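Local coordinates for ERPP protein (Borrelia burgdorferi, PDB 4BOB) that is an outer surface lipoprotein of the Lyme disease spirochaete and binds the complement regulator factor H, at residues 46-51 and 149-154; 131-136 and 154-159. All coordinates share one frame; numbering follows the deposited sequence.

Overall arrangement
From the N terminus, the chain first supplies residues 46-51, at the start of strand 48-58. Beyond strands 63-69 and 72-79, helix 84-93 and strand 119-126 it reaches 131-136, which begins a beta hairpin, and it returns as 149-154 to close the loop of contact 1 over 97 intervening residues. Contact 2 follows at once: 154-159 folds back on 131-136, closing a loop of 17 residues. The two closures cross, because 131-136 lies inside the loop of contact 1 while 154-159 lies beyond it. Both use strand 149-155 and share Ile154, their centres about 11 Å apart. Contact 1 spans strand 34-42; contact 2 joins the hairpin to the C-terminal helix 156-162.

Contact 1. Residues 46-51 and 149-154; sequences SNWTDL and TAEYAI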
# COMPACT_ATOMS: atom_id res chain seq x y z
N SER A 46 -10.91 6.36 -13.83
CA SER A 46 -11.04 6.59 -12.37
C SER A 46 -12.18 5.78 -11.73
O SER A 46 -13.03 6.32 -11.00
CB SER A 46 -11.17 8.08 -12.03
OG SER A 46 -10.41 8.87 -12.92
N ASN A 47 -12.21 4.48 -12.00
CA ASN A 47 -13.07 3.59 -11.25
C ASN A 47 -12.26 2.61 -10.41
O ASN A 47 -11.36 1.94 -10.92
CB ASN A 47 -14.00 2.81 -12.19
CG ASN A 47 -15.08 3.69 -12.84
OD1 ASN A 47 -15.86 3.19 -13.66
ND2 ASN A 47 -15.13 4.98 -12.49
N TRP A 48 -12.58 2.51 -9.13
CA TRP A 48 -12.02 1.47 -8.28
C TRP A 48 -12.31 0.10 -8.82
O TRP A 48 -13.47 -0.30 -8.93
CB TRP A 48 -12.64 1.54 -6.88
CG TRP A 48 -12.23 2.74 -6.11
CD1 TRP A 48 -13.03 3.74 -5.65
CD2 TRP A 48 -10.90 3.07 -5.73
NE1 TRP A 48 -12.28 4.67 -4.99
CE2 TRP A 48 -10.96 4.28 -5.02
CE3 TRP A 48 -9.66 2.44 -5.90
CZ2 TRP A 48 -9.84 4.89 -4.50
CZ3 TRP A 48 -8.56 3.03 -5.39
CH2 TRP A 48 -8.64 4.25 -4.68
N THR A 49 -11.25 -0.63 -9.14
CA THR A 49 -11.33 -2.00 -9.62
C THR A 49 -10.41 -2.84 -8.73
O THR A 49 -9.41 -2.33 -8.23
CB THR A 49 -10.93 -2.11 -11.13
OG1 THR A 49 -10.98 -3.48 -11.58
CG2 THR A 49 -9.53 -1.56 -11.37
N ASP A 50 -10.77 -4.10 -8.51
CA ASP A 50 -9.86 -4.99 -7.78
C ASP A 50 -8.61 -5.29 -8.62
O ASP A 50 -8.73 -5.72 -9.78
CB ASP A 50 -10.56 -6.30 -7.43
CG ASP A 50 -11.61 -6.13 -6.38
OD1 ASP A 50 -11.77 -5.00 -5.91
OD2 ASP A 50 -12.28 -7.13 -6.04
N LEU A 51 -7.44 -5.08 -8.02
CA LEU A 51 -6.12 -5.30 -8.63
C LEU A 51 -5.52 -6.66 -8.26
O LEU A 51 -5.05 -7.40 -9.13
CB LEU A 51 -5.18 -4.19 -8.18
CG LEU A 51 -3.71 -4.23 -8.59
CD1 LEU A 51 -3.55 -4.30 -10.12
CD2 LEU A 51 -3.04 -2.99 -8.03
N THR A 149 -1.17 10.42 -11.27
CA THR A 149 -0.52 9.46 -10.37
C THR A 149 -1.42 8.21 -10.25
O THR A 149 -2.56 8.22 -10.70
CB THR A 149 -0.27 10.14 -9.00
OG1 THR A 149 0.96 9.68 -8.44
CG2 THR A 149 -1.44 9.92 -8.03
N ALA A 150 -0.92 7.13 -9.66
CA ALA A 150 -1.77 5.94 -9.42
C ALA A 150 -2.53 6.10 -8.09
O ALA A 150 -2.05 6.78 -7.17
CB ALA A 150 -0.93 4.67 -9.40
N GLU A 151 -3.71 5.49 -7.97
CA GLU A 151 -4.52 5.59 -6.75
C GLU A 151 -4.86 4.20 -6.21
O GLU A 151 -5.12 3.27 -6.98
CB GLU A 151 -5.78 6.42 -7.04
CG GLU A 151 -6.54 6.93 -5.80
CD GLU A 151 -7.02 8.38 -5.90
OE1 GLU A 151 -7.12 8.93 -7.02
OE2 GLU A 151 -7.29 8.99 -4.83
N TYR A 152 -4.83 4.04 -4.88
CA TYR A 152 -4.96 2.71 -4.27
C TYR A 152 -5.85 2.68 -3.02
O TYR A 152 -5.97 3.69 -2.31
CB TYR A 152 -3.58 2.15 -3.87
CG TYR A 152 -2.65 1.78 -5.01
CD1 TYR A 152 -2.79 0.55 -5.69
CD2 TYR A 152 -1.62 2.63 -5.41
CE1 TYR A 152 -1.94 0.21 -6.73
CE2 TYR A 152 -0.78 2.29 -6.45
CZ TYR A 152 -0.94 1.08 -7.10
OH TYR A 152 -0.10 0.72 -8.14
N ALA A 153 -6.41 1.50 -2.74
CA ALA A 153 -7.45 1.30 -1.72
C ALA A 153 -7.41 -0.11 -1.20
O ALA A 153 -7.54 -1.06 -1.98
CB ALA A 153 -8.84 1.60 -2.28
N ILE A 154 -7.26 -0.22 0.13
CA ILE A 154 -7.27 -1.49 0.89
C ILE A 154 -8.36 -1.42 1.97
O ILE A 154 -8.49 -0.39 2.62
CB ILE A 154 -5.88 -1.72 1.52
CG1 ILE A 154 -4.90 -2.19 0.46
CG2 ILE A 154 -5.91 -2.76 2.63
CD1 ILE A 154 -3.45 -2.15 0.92
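The hydroxyl OH of Tyr152, hydrogen-bonded to Glu108, anchors the far end of a ring whose rim is met by Leu51. Leu51 CD2 lies in the plane of that ring, at its edge, 3.6 Å from Tyr152 CE1. Leucine suits this place because its branched end presents a methyl to the aromatic rim; CG stands anti to the backbone N (chi1 176°), and CD2 does the touching.

Ala153 points from its strand to the side opposite Tyr152, and there it meets Trp48. Its methyl sits over one face of the indole in a CH-pi contact, with Ala153 CB 3.7 Å from the centroid of the Trp48 six-membered ring. The direction from centroid to methyl is 22° off the ring normal. The short alanine lets the flat ring lie close to the strand. Glu151 adds its aliphatic part: CG approaches Trp48 CH2 obliquely at 3.6 Å, and the chain bends at chi2. The carboxylate and indole planes stand 77° apart. Carbon atoms of the glutamate thus pack against the tryptophan while the carboxylate turns away from the ring.

No hydrogen bond joins the two segments; the axes of 48-51 and 149-154 come within 8.4 Å and cross at a wide angle. Strand 34-42 lies between the two strands in the antiparallel sheet and pairs with both, so the contact is made by side chains reaching across a middle strand. Trp48 also touches Lys42 of that strand and Ile127 of a loop; Tyr152 rests on Ile39 and meets Phe76 edge-to-face, while Leu51 packs on strand 63-69.

Contact 2. Residues 131-136 and 154-159; sequences EHIAFL and IPLEVL
Glu131 offers its carbonyl to the first turn of helix 156-162: Leu156 N donates to Glu131 O at 2.9 Å, almost straight at 176°. Their side chains run side by side in the same direction, with Glu131 OE1 3.7 Å from Leu156 CD2.

His132 pairs with Pro155 at a non-hydrogen-bonded antiparallel position, which suits a residue that has no N-H to give. The imidazole leans over the backbone of the proline: Pro155 CA lies 3.9 Å from the centroid of the His132 ring, over its face. Its chi1 (-71°) sets CG beside the backbone N and brings the ring over Pro155, and the ND1 hydrogen bond to Ala130 O helps hold its rotation.

Ile133 makes the regular hydrogen-bonded pair with Ile154, its N donating to Ile154 O and its O accepting from Ile154 N at 2.8 Å. The side chain of Ile133 then enters the core under the helix, where CG1 meets Leu159 CD1 at 3.4 Å and Leu156 CD1 at 3.9 Å; Met91 of helix 84-93 touches both Ile133 and Leu159.

Pro155, at the N-cap position, ends the strand as the helix begins. The Leu156 N-H, which lies too early in the helix for an intrahelical carbonyl, is satisfied by the neighbouring strand, so sheet pairing passes directly into helix start while Ile133, Leu156 and Leu159 pack together beneath the junction.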
# COMPACT_ATOMS: atom_id res chain seq x y z
N GLU A 131 -15.38 0.89 4.29
CA GLU A 131 -14.32 1.88 4.43
C GLU A 131 -13.03 1.22 4.00
O GLU A 131 -12.79 0.06 4.34
CB GLU A 131 -14.18 2.39 5.87
CG GLU A 131 -15.31 3.27 6.38
CD GLU A 131 -14.94 3.99 7.68
OE1 GLU A 131 -14.62 3.31 8.68
OE2 GLU A 131 -14.97 5.25 7.68
N HIS A 132 -12.22 1.95 3.22
CA HIS A 132 -10.88 1.51 2.81
C HIS A 132 -9.86 2.54 3.16
O HIS A 132 -10.17 3.71 3.30
CB HIS A 132 -10.77 1.38 1.30
CG HIS A 132 -11.53 0.23 0.72
ND1 HIS A 132 -12.90 0.19 0.71
CD2 HIS A 132 -11.11 -0.86 0.04
CE1 HIS A 132 -13.30 -0.92 0.10
NE2 HIS A 132 -12.23 -1.57 -0.32
N ILE A 133 -8.62 2.09 3.26
CA ILE A 133 -7.46 2.97 3.35
C ILE A 133 -7.06 3.28 1.90
O ILE A 133 -6.73 2.38 1.12
CB ILE A 133 -6.31 2.29 4.13
CG1 ILE A 133 -6.61 2.23 5.64
CG2 ILE A 133 -4.97 2.99 3.89
CD1 ILE A 133 -6.83 3.57 6.32
N ALA A 134 -7.11 4.56 1.52
CA ALA A 134 -6.76 4.96 0.16
C ALA A 134 -5.52 5.83 0.18
O ALA A 134 -5.37 6.65 1.09
CB ALA A 134 -7.92 5.71 -0.47
N PHE A 135 -4.64 5.67 -0.81
CA PHE A 135 -3.44 6.53 -0.96
C PHE A 135 -3.02 6.61 -2.44
O PHE A 135 -3.30 5.71 -3.24
CB PHE A 135 -2.27 6.00 -0.11
CG PHE A 135 -1.92 4.55 -0.39
CD1 PHE A 135 -2.63 3.53 0.20
CD2 PHE A 135 -0.93 4.23 -1.30
CE1 PHE A 135 -2.35 2.21 -0.07
CE2 PHE A 135 -0.65 2.90 -1.59
CZ PHE A 135 -1.35 1.89 -0.97
N LEU A 136 -2.34 7.70 -2.80
CA LEU A 136 -1.76 7.88 -4.15
C LEU A 136 -0.41 7.16 -4.34
O LEU A 136 0.44 7.10 -3.42
CB LEU A 136 -1.57 9.37 -4.45
CG LEU A 136 -2.86 10.19 -4.37
CD1 LEU A 136 -2.59 11.69 -4.44
CD2 LEU A 136 -3.85 9.75 -5.45
N ILE A 154 -7.26 -0.22 0.13
CA ILE A 154 -7.27 -1.49 0.89
C ILE A 154 -8.36 -1.42 1.97
O ILE A 154 -8.49 -0.39 2.62
CB ILE A 154 -5.88 -1.72 1.52
CG1 ILE A 154 -4.90 -2.19 0.46
CG2 ILE A 154 -5.91 -2.76 2.63
CD1 ILE A 154 -3.45 -2.15 0.92
N PRO A 155 -9.14 -2.50 2.18
CA PRO A 155 -10.25 -2.34 3.15
C PRO A 155 -9.75 -2.13 4.57
O PRO A 155 -8.78 -2.75 4.98
CB PRO A 155 -11.02 -3.66 3.03
CG PRO A 155 -9.97 -4.64 2.64
CD PRO A 155 -9.09 -3.88 1.67
N LEU A 156 -10.39 -1.24 5.30
CA LEU A 156 -9.92 -0.85 6.63
C LEU A 156 -10.03 -1.98 7.66
O LEU A 156 -9.07 -2.30 8.33
CB LEU A 156 -10.68 0.40 7.09
CG LEU A 156 -10.30 0.90 8.48
CD1 LEU A 156 -8.79 1.08 8.66
CD2 LEU A 156 -11.04 2.20 8.78
N GLU A 157 -11.20 -2.60 7.74
CA GLU A 157 -11.50 -3.70 8.67
C GLU A 157 -10.51 -4.86 8.65
O GLU A 157 -10.18 -5.44 9.70
CB GLU A 157 -12.90 -4.26 8.38
CG GLU A 157 -13.18 -5.61 9.04
CD GLU A 157 -14.63 -5.82 9.39
OE1 GLU A 157 -15.50 -5.16 8.76
OE2 GLU A 157 -14.88 -6.65 10.30
N VAL A 158 -10.04 -5.23 7.46
CA VAL A 158 -9.00 -6.25 7.40
C VAL A 158 -7.65 -5.69 7.93
O VAL A 158 -6.99 -6.37 8.72
CB VAL A 158 -8.85 -6.86 6.00
CG1 VAL A 158 -7.79 -7.96 6.02
CG2 VAL A 158 -10.17 -7.43 5.51
N LEU A 159 -7.27 -4.47 7.55
CA LEU A 159 -6.04 -3.83 8.05
C LEU A 159 -6.02 -3.65 9.58
O LEU A 159 -4.97 -3.65 10.20
CB LEU A 159 -5.82 -2.47 7.39
CG LEU A 159 -5.25 -2.37 5.97
CD1 LEU A 159 -5.24 -0.93 5.49
CD2 LEU A 159 -3.85 -2.93 5.85